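Local coordinates for OsmC family protein (Rhodothermus marinus, PDB 5CML), which hydrolyses carboxyl esters, probably through a serine nucleophile of its alpha/beta-hydrolase domain, the part of the longer OsmC-containing protein held in this chain, at residues N43-A46 / V47-S51; C92-S96 / A97-P101; G245-A248 / R249-G253. All coordinates share one frame; numbering follows the deposited sequence.

Contact 1: residues N43-A46 / V47-S51; sequences NLKA and VTTIS
Thr49 grips the carbonyl of Lys45 twice in this first turn of helix 45-56. Thr49 OG1 donates to Lys45 O at 2.7 Å and Thr49 N donates to Lys45 O at 3.0 Å, and the two donors come from opposite faces of the carbonyl plane. With OG1 beside its own backbone nitrogen (chi1 -61°), the hydroxyl reaches back over the preceding turn. The tight part continues at Ala46, whose carbonyl receives Ile50 N, while Ile50 CG1 lies 3.3 Å from Ala46 O. Thr48 N donates to Leu44 O at 3.1 Å. This side faces inward: Thr49 and Ile50 meet Ala237 of helix 234-252, and Val47 and Ile50 pack on Phe34 of strand 30-36, so the helix lies on the sheet as the crossover of a beta-alpha-beta unit.

Leu44 and Lys45 form the looser, solvent side. Exposed Leu44, at the N-cap position, borders buried Val47 at the margin, the two pointing the same way with Leu44 CB 4.0 Å from Val47 CG1. The extended chain of Lys45 grazes Thr49 OG1 through CG and also touches Ser234 of helix 234-252. The hydroxyl of Thr48 hovers near the carbonyls of both Leu44 and Lys45. Just before, Asn43 OD1 accepts Lys45 N at 2.9 Å in an Asx turn, approached from above its amide plane.

Chemically, the Asn43 side chain answers one amide at the helix start, while the hydroxyl of Thr49, a buried residue, finds an acceptor within its own helix even as Thr49 packs on Ala237 and Ala238.

Contact 2: residues C92-S96 / A97-P101; sequences CRFLS and AQYEP
Ala97 and Arg93 join the last turns of helix 85-98, the nitrogen of Ala97 donating to Arg93 O at 2.9 Å and, weakly, to Phe94 O as well. Arg93 itself turns outward, where its guanidinium makes a salt bridge with Glu86. Gln98 comes next, and its backbone nitrogen binds Phe94 O at 2.9 Å. Its extended side chain then runs back across the Phe94 ring: CB sits over one face, and the amide nitrogen Gln98 NE2 comes within 3.3 Å of Phe94 CE1, the ring and amide planes turned 61° apart.

Tyr99 is where the chain leaves helical geometry, yet its nitrogen still donates to Leu95 O at 2.8 Å. Its ring lies beside that of Phe94, with Phe94 CZ at the Tyr99 edge, 3.8 Å from Tyr99 CE2; the planes are inclined at 57°. Phe94 reaches this place because CG stands opposite the backbone nitrogen (chi1 163°), which swings the ring toward the helix end. Here helix 85-98 packs on the sheet: Phe94 meets Phe8 of strand 2-9 and Leu62 of strand 59-65, and Tyr99 meets Tyr31 of strand 30-36. A serine in place of Phe94 would probably leave the amide of Gln98 and the ring edge of Tyr99 without their apolar neighbour and open a gap against Phe8. Leu95 CD2 crosses Tyr99 obliquely, 4.1 Å from Tyr99 CB.

Glu100 adds its carbonyl oxygen, 3.6 Å from Leu95 CB, and the chain turns back at Tyr99 and Glu100, so that Pro101 CB lies 3.5 Å from Ser96 OG. Hydrogen bonding thus gives way to packing as the helix ends: the last amides are still spent on helix carbonyls, whereas Tyr99 packs on Phe94 and Leu95, and Pro101 rests against Ser96.

Contact 3: residues G245-A248 / R249-G253; sequences GAWA and RRYVG
Ala248 is the pivot of this C-terminal turn of helix 234-252, meeting the residues after it mainly through its carbonyl. That oxygen accepts two backbone amides: Tyr251 N at 2.9 Å from Ala248 O, coming in well above the carbonyl plane, and Val252 N at 3.1 Å from Ala248 O, coming in almost in line with the C=O bond. Both methyl groups of Val252 lie against the same oxygen. The three-residue bond is a sign of the kink: Arg250 N and Tyr251 N lack the usual bond four residues back, and each turns to the carbonyl three back, weakly in the case of Arg250 N to Trp247 O.

Arg249 still follows the regular helix. Its nitrogen donates to Gly245 O at 3.3 Å, an oxygen that also takes the hydroxyl of Tyr59, and its CB lies near the carbonyl oxygens of Gly245 and Ala246. This is the closing helix of an alpha/beta-hydrolase domain, and it lies against the sheet partly through Tyr59 of strand 59-65, which touches Ala248, Arg249 and Val252.

Tyr251 carries the aromatic half of the contact. The edge of its ring points at the face of Trp247 in a T-shaped arrangement, with Tyr251 CE2 3.7 Å from Trp247 CE2 and the planes at 62°. A trans first torsion (chi1 174°) swings the indole along the helix toward the chain end. A water bridges the pair: it accepts from Trp247 NE1 at 2.9 Å and lies 2.7 Å from Tyr251 OH. Pro191 and Ala127 touch both aromatic side chains, and Arg250 CG sits over one face of the tyrosine ring.

The three contacts lie on three helices of one domain, and none touches another. Contacts 1 and 2 have centres 23 Å apart, contacts 1 and 3 about 20 Å, and contacts 2 and 3 about 19 Å; the nearest atoms of contacts 1 and 3 are still about 7 Å apart. Contact 1 opens helix 45-56, whereas contact 2 closes helix 85-98 and contact 3 closes helix 234-252. That last helix links two of the sites, since it begins beside contact 1 and ends in contact 3. Contact 2 is followed by strand 104-108, which leads to Ser109, the probable nucleophile in a pattern consistent with a Ser-His-Asp triad.

Contact 1: residues N43-A46 / V47-S51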
loop_
_atom_site.group_PDB
_atom_site.type_symbol
_atom_site.label_atom_id
_atom_site.label_comp_id
_atom_site.label_asym_id
_atom_site.label_seq_id
_atom_site.Cartn_x
_atom_site.Cartn_y
_atom_site.Cartn_z
ATOM N N ASN A 43 5.555 10.988 12.668
ATOM C CA ASN A 43 6.379 11.504 11.576
ATOM C C ASN A 43 6.306 10.564 10.380
ATOM O O ASN A 43 5.667 9.512 10.450
ATOM C CB ASN A 43 7.830 11.681 12.038
ATOM C CG ASN A 43 8.467 10.380 12.482
ATOM O OD1 ASN A 43 8.419 9.375 11.774
ATOM N ND2 ASN A 43 9.075 10.392 13.665
ATOM N N LEU A 44 6.965 10.938 9.291
ATOM C CA LEU A 44 6.955 10.129 8.081
ATOM C C LEU A 44 8.258 9.386 7.890
ATOM O O LEU A 44 8.595 9.010 6.766
ATOM C CB LEU A 44 6.687 11.001 6.856
ATOM C CG LEU A 44 5.284 11.580 6.801
ATOM C CD1 LEU A 44 5.231 12.646 5.723
ATOM C CD2 LEU A 44 4.267 10.472 6.542
ATOM N N LYS A 45 8.991 9.163 8.977
ATOM C CA LYS A 45 10.293 8.538 8.854
ATOM C C LYS A 45 10.183 7.126 8.263
ATOM O O LYS A 45 11.043 6.719 7.497
ATOM C CB LYS A 45 11.004 8.509 10.210
ATOM C CG LYS A 45 12.419 7.962 10.154
ATOM C CD LYS A 45 13.146 8.119 11.484
ATOM C CE LYS A 45 14.624 7.786 11.347
ATOM N NZ LYS A 45 15.327 7.810 12.666
ATOM N N ALA A 46 9.119 6.387 8.575
ATOM C CA ALA A 46 9.017 5.021 8.074
ATOM C C ALA A 46 8.860 5.002 6.565
ATOM O O ALA A 46 9.563 4.258 5.868
ATOM C CB ALA A 46 7.850 4.270 8.746
ATOM N N VAL A 47 7.939 5.799 6.037
ATOM C CA VAL A 47 7.690 5.723 4.607
ATOM C C VAL A 47 8.862 6.297 3.802
ATOM O O VAL A 47 9.195 5.762 2.742
ATOM C CB VAL A 47 6.370 6.419 4.216
ATOM C CG1 VAL A 47 6.463 7.948 4.311
ATOM C CG2 VAL A 47 5.940 5.967 2.821
ATOM N N THR A 48 9.523 7.337 4.303
ATOM C CA THR A 48 10.655 7.896 3.561
ATOM C C THR A 48 11.877 6.972 3.642
ATOM O O THR A 48 12.648 6.879 2.693
ATOM C CB THR A 48 11.029 9.313 4.033
ATOM O OG1 THR A 48 11.324 9.314 5.425
ATOM C CG2 THR A 48 9.894 10.303 3.756
ATOM N N THR A 49 12.014 6.229 4.737
ATOM C CA THR A 49 13.082 5.248 4.835
ATOM C C THR A 49 12.853 4.087 3.868
ATOM O O THR A 49 13.801 3.644 3.207
ATOM C CB THR A 49 13.226 4.742 6.285
ATOM O OG1 THR A 49 13.563 5.840 7.139
ATOM C CG2 THR A 49 14.324 3.683 6.418
ATOM N N ILE A 50 11.604 3.606 3.751
ATOM C CA ILE A 50 11.311 2.535 2.802
ATOM C C ILE A 50 11.562 3.037 1.385
ATOM O O ILE A 50 12.208 2.368 0.569
ATOM C CB ILE A 50 9.874 2.050 2.911
ATOM C CG1 ILE A 50 9.688 1.332 4.256
ATOM C CG2 ILE A 50 9.516 1.145 1.741
ATOM C CD1 ILE A 50 8.222 1.071 4.621
ATOM N N SER A 51 11.035 4.217 1.098
ATOM C CA SER A 51 11.154 4.780 -0.227
ATOM C C SER A 51 12.618 5.004 -0.605
ATOM O O SER A 51 13.027 4.712 -1.723
ATOM C CB SER A 51 10.360 6.082 -0.313
ATOM O OG SER A 51 10.161 6.404 -1.656
#

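Contact 2: residues C92-S96 / A97-P101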
loop_
_atom_site.group_PDB
_atom_site.type_symbol
_atom_site.label_atom_id
_atom_site.label_comp_id
_atom_site.label_asym_id
_atom_site.label_seq_id
_atom_site.Cartn_x
_atom_site.Cartn_y
_atom_site.Cartn_z
ATOM N N CYS A 92 -2.474 5.297 -10.406
ATOM C CA CYS A 92 -1.900 4.402 -11.400
ATOM C C CYS A 92 -1.990 5.018 -12.802
ATOM O O CYS A 92 -1.032 4.943 -13.581
ATOM C CB CYS A 92 -2.592 3.052 -11.379
ATOM S SG CYS A 92 -2.208 2.020 -9.938
ATOM N N ARG A 93 -3.127 5.640 -13.111
ATOM C CA ARG A 93 -3.303 6.314 -14.408
ATOM C C ARG A 93 -2.319 7.475 -14.567
ATOM O O ARG A 93 -1.803 7.712 -15.659
ATOM C CB ARG A 93 -4.748 6.807 -14.579
ATOM C CG ARG A 93 -5.733 5.634 -14.759
ATOM C CD ARG A 93 -7.066 6.083 -15.328
ATOM N NE ARG A 93 -7.674 7.107 -14.496
ATOM C CZ ARG A 93 -8.472 6.872 -13.461
ATOM N NH1 ARG A 93 -8.793 5.627 -13.099
ATOM N NH2 ARG A 93 -8.962 7.898 -12.785
ATOM N N PHE A 94 -2.054 8.185 -13.475
ATOM C CA PHE A 94 -1.109 9.297 -13.493
ATOM C C PHE A 94 0.273 8.777 -13.878
ATOM O O PHE A 94 0.939 9.343 -14.742
ATOM C CB PHE A 94 -1.080 9.989 -12.128
ATOM C CG PHE A 94 0.117 10.872 -11.911
ATOM C CD1 PHE A 94 0.153 12.148 -12.434
ATOM C CD2 PHE A 94 1.204 10.431 -11.175
ATOM C CE1 PHE A 94 1.246 12.962 -12.230
ATOM C CE2 PHE A 94 2.297 11.256 -10.974
ATOM C CZ PHE A 94 2.315 12.515 -11.503
ATOM N N LEU A 95 0.685 7.663 -13.265
ATOM C CA LEU A 95 1.995 7.090 -13.587
ATOM C C LEU A 95 2.054 6.600 -15.034
ATOM O O LEU A 95 3.066 6.817 -15.740
ATOM C CB LEU A 95 2.331 5.953 -12.615
ATOM C CG LEU A 95 2.753 6.381 -11.213
ATOM C CD1 LEU A 95 2.871 5.131 -10.358
ATOM C CD2 LEU A 95 4.103 7.172 -11.215
ATOM N N SER A 96 0.969 5.964 -15.483
ATOM C CA SER A 96 0.901 5.474 -16.854
ATOM C C SER A 96 1.043 6.601 -17.861
ATOM O O SER A 96 1.714 6.445 -18.879
ATOM C CB SER A 96 -0.421 4.728 -17.101
ATOM O OG SER A 96 -0.433 3.514 -16.399
ATOM N N ALA A 97 0.450 7.749 -17.556
ATOM C CA ALA A 97 0.459 8.878 -18.487
ATOM C C ALA A 97 1.765 9.665 -18.423
ATOM O O ALA A 97 2.384 9.945 -19.456
ATOM C CB ALA A 97 -0.707 9.789 -18.194
ATOM N N GLN A 98 2.182 10.030 -17.215
ATOM C CA GLN A 98 3.291 10.974 -17.052
ATOM C C GLN A 98 4.640 10.314 -16.837
ATOM O O GLN A 98 5.682 10.959 -17.058
ATOM C CB GLN A 98 3.005 11.945 -15.902
ATOM C CG GLN A 98 1.790 12.823 -16.214
ATOM C CD GLN A 98 1.680 14.095 -15.388
ATOM O OE1 GLN A 98 2.680 14.750 -15.073
ATOM N NE2 GLN A 98 0.446 14.465 -15.055
ATOM N N TYR A 99 4.623 9.028 -16.482
ATOM C CA TYR A 99 5.846 8.281 -16.231
ATOM C C TYR A 99 5.732 6.950 -16.967
ATOM O O TYR A 99 5.569 6.958 -18.184
ATOM C CB TYR A 99 6.095 8.166 -14.709
ATOM C CG TYR A 99 6.376 9.548 -14.146
ATOM C CD1 TYR A 99 7.646 10.105 -14.243
ATOM C CD2 TYR A 99 5.368 10.327 -13.597
ATOM C CE1 TYR A 99 7.898 11.365 -13.799
ATOM C CE2 TYR A 99 5.618 11.618 -13.151
ATOM C CZ TYR A 99 6.886 12.130 -13.261
ATOM O OH TYR A 99 7.177 13.408 -12.827
ATOM N N GLU A 100 5.825 5.824 -16.271
ATOM C CA GLU A 100 5.574 4.530 -16.873
ATOM C C GLU A 100 4.523 3.829 -16.018
ATOM O O GLU A 100 4.450 4.085 -14.823
ATOM C CB GLU A 100 6.850 3.673 -16.939
ATOM C CG GLU A 100 7.991 4.311 -17.728
ATOM C CD GLU A 100 7.776 4.238 -19.228
ATOM O OE1 GLU A 100 7.069 3.312 -19.689
ATOM O OE2 GLU A 100 8.317 5.114 -19.946
ATOM N N PRO A 101 3.715 2.955 -16.625
ATOM C CA PRO A 101 2.781 2.199 -15.793
ATOM C C PRO A 101 3.523 1.481 -14.681
ATOM O O PRO A 101 4.623 0.928 -14.920
ATOM C CB PRO A 101 2.148 1.200 -16.772
ATOM C CG PRO A 101 2.294 1.862 -18.117
ATOM C CD PRO A 101 3.618 2.583 -18.046
#

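Contact 3: residues G245-A248 / R249-G253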
loop_
_atom_site.group_PDB
_atom_site.type_symbol
_atom_site.label_atom_id
_atom_site.label_comp_id
_atom_site.label_asym_id
_atom_site.label_seq_id
_atom_site.Cartn_x
_atom_site.Cartn_y
_atom_site.Cartn_z
ATOM N N GLY A 245 12.898 -4.250 -2.399
ATOM C CA GLY A 245 13.551 -3.860 -3.639
ATOM C C GLY A 245 14.310 -5.015 -4.268
ATOM O O GLY A 245 14.264 -5.228 -5.472
ATOM N N ALA A 246 15.022 -5.775 -3.443
ATOM C CA ALA A 246 15.787 -6.912 -3.948
ATOM C C ALA A 246 14.866 -7.991 -4.517
ATOM O O ALA A 246 15.137 -8.584 -5.562
ATOM C CB ALA A 246 16.684 -7.481 -2.821
ATOM N N TRP A 247 13.778 -8.257 -3.803
ATOM C CA TRP A 247 12.830 -9.260 -4.237
ATOM C C TRP A 247 12.161 -8.887 -5.552
ATOM O O TRP A 247 12.077 -9.689 -6.463
ATOM C CB TRP A 247 11.786 -9.479 -3.154
ATOM C CG TRP A 247 10.690 -10.373 -3.546
ATOM C CD1 TRP A 247 10.696 -11.744 -3.530
ATOM C CD2 TRP A 247 9.404 -9.982 -4.032
ATOM N NE1 TRP A 247 9.487 -12.228 -3.980
ATOM C CE2 TRP A 247 8.673 -11.165 -4.279
ATOM C CE3 TRP A 247 8.793 -8.747 -4.263
ATOM C CZ2 TRP A 247 7.365 -11.146 -4.748
ATOM C CZ3 TRP A 247 7.484 -8.733 -4.725
ATOM C CH2 TRP A 247 6.795 -9.923 -4.969
ATOM N N ALA A 248 11.689 -7.663 -5.647
ATOM C CA ALA A 248 10.911 -7.278 -6.799
ATOM C C ALA A 248 11.747 -7.163 -8.067
ATOM O O ALA A 248 11.207 -7.233 -9.159
ATOM C CB ALA A 248 10.170 -5.953 -6.524
ATOM N N ARG A 249 13.058 -7.009 -7.930
ATOM C CA ARG A 249 13.929 -6.876 -9.086
ATOM C C ARG A 249 13.853 -8.114 -10.001
ATOM O O ARG A 249 14.053 -8.007 -11.210
ATOM C CB ARG A 249 15.369 -6.637 -8.623
ATOM C CG ARG A 249 16.304 -6.237 -9.723
ATOM C CD ARG A 249 17.707 -6.084 -9.184
ATOM N NE ARG A 249 17.817 -4.802 -8.514
ATOM C CZ ARG A 249 17.949 -3.647 -9.167
ATOM N NH1 ARG A 249 17.999 -3.629 -10.492
ATOM N NH2 ARG A 249 18.031 -2.516 -8.499
ATOM N N ARG A 250 13.544 -9.275 -9.423
ATOM C CA ARG A 250 13.394 -10.521 -10.192
ATOM C C ARG A 250 12.281 -10.401 -11.241
ATOM O O ARG A 250 12.317 -11.056 -12.294
ATOM C CB ARG A 250 13.099 -11.690 -9.244
ATOM C CG ARG A 250 12.940 -13.076 -9.901
ATOM C CD ARG A 250 14.222 -13.506 -10.605
ATOM N NE ARG A 250 14.137 -14.818 -11.255
ATOM C CZ ARG A 250 13.666 -15.017 -12.486
ATOM N NH1 ARG A 250 13.217 -13.994 -13.214
ATOM N NH2 ARG A 250 13.641 -16.242 -12.994
ATOM N N TYR A 251 11.314 -9.533 -10.965
ATOM C CA TYR A 251 10.044 -9.516 -11.713
ATOM C C TYR A 251 9.793 -8.264 -12.533
ATOM O O TYR A 251 9.042 -8.306 -13.520
ATOM C CB TYR A 251 8.878 -9.703 -10.738
ATOM C CG TYR A 251 9.047 -10.961 -9.938
ATOM C CD1 TYR A 251 9.036 -12.193 -10.566
ATOM C CD2 TYR A 251 9.254 -10.914 -8.570
ATOM C CE1 TYR A 251 9.210 -13.356 -9.852
ATOM C CE2 TYR A 251 9.421 -12.066 -7.838
ATOM C CZ TYR A 251 9.418 -13.277 -8.484
ATOM O OH TYR A 251 9.594 -14.416 -7.759
ATOM N N VAL A 252 10.380 -7.150 -12.118
ATOM C CA VAL A 252 10.130 -5.881 -12.786
ATOM C C VAL A 252 11.185 -5.614 -13.857
ATOM O O VAL A 252 10.949 -4.835 -14.774
ATOM C CB VAL A 252 10.099 -4.679 -11.802
ATOM C CG1 VAL A 252 9.069 -4.886 -10.713
ATOM C CG2 VAL A 252 11.490 -4.396 -11.212
ATOM N N GLY A 253 12.353 -6.241 -13.711
ATOM C CA GLY A 253 13.453 -6.070 -14.651
ATOM C C GLY A 253 14.783 -5.872 -13.945
ATOM O O GLY A 253 14.844 -5.740 -12.718
HETATM O O HOH W 1 9.158 -14.905 -5.115
#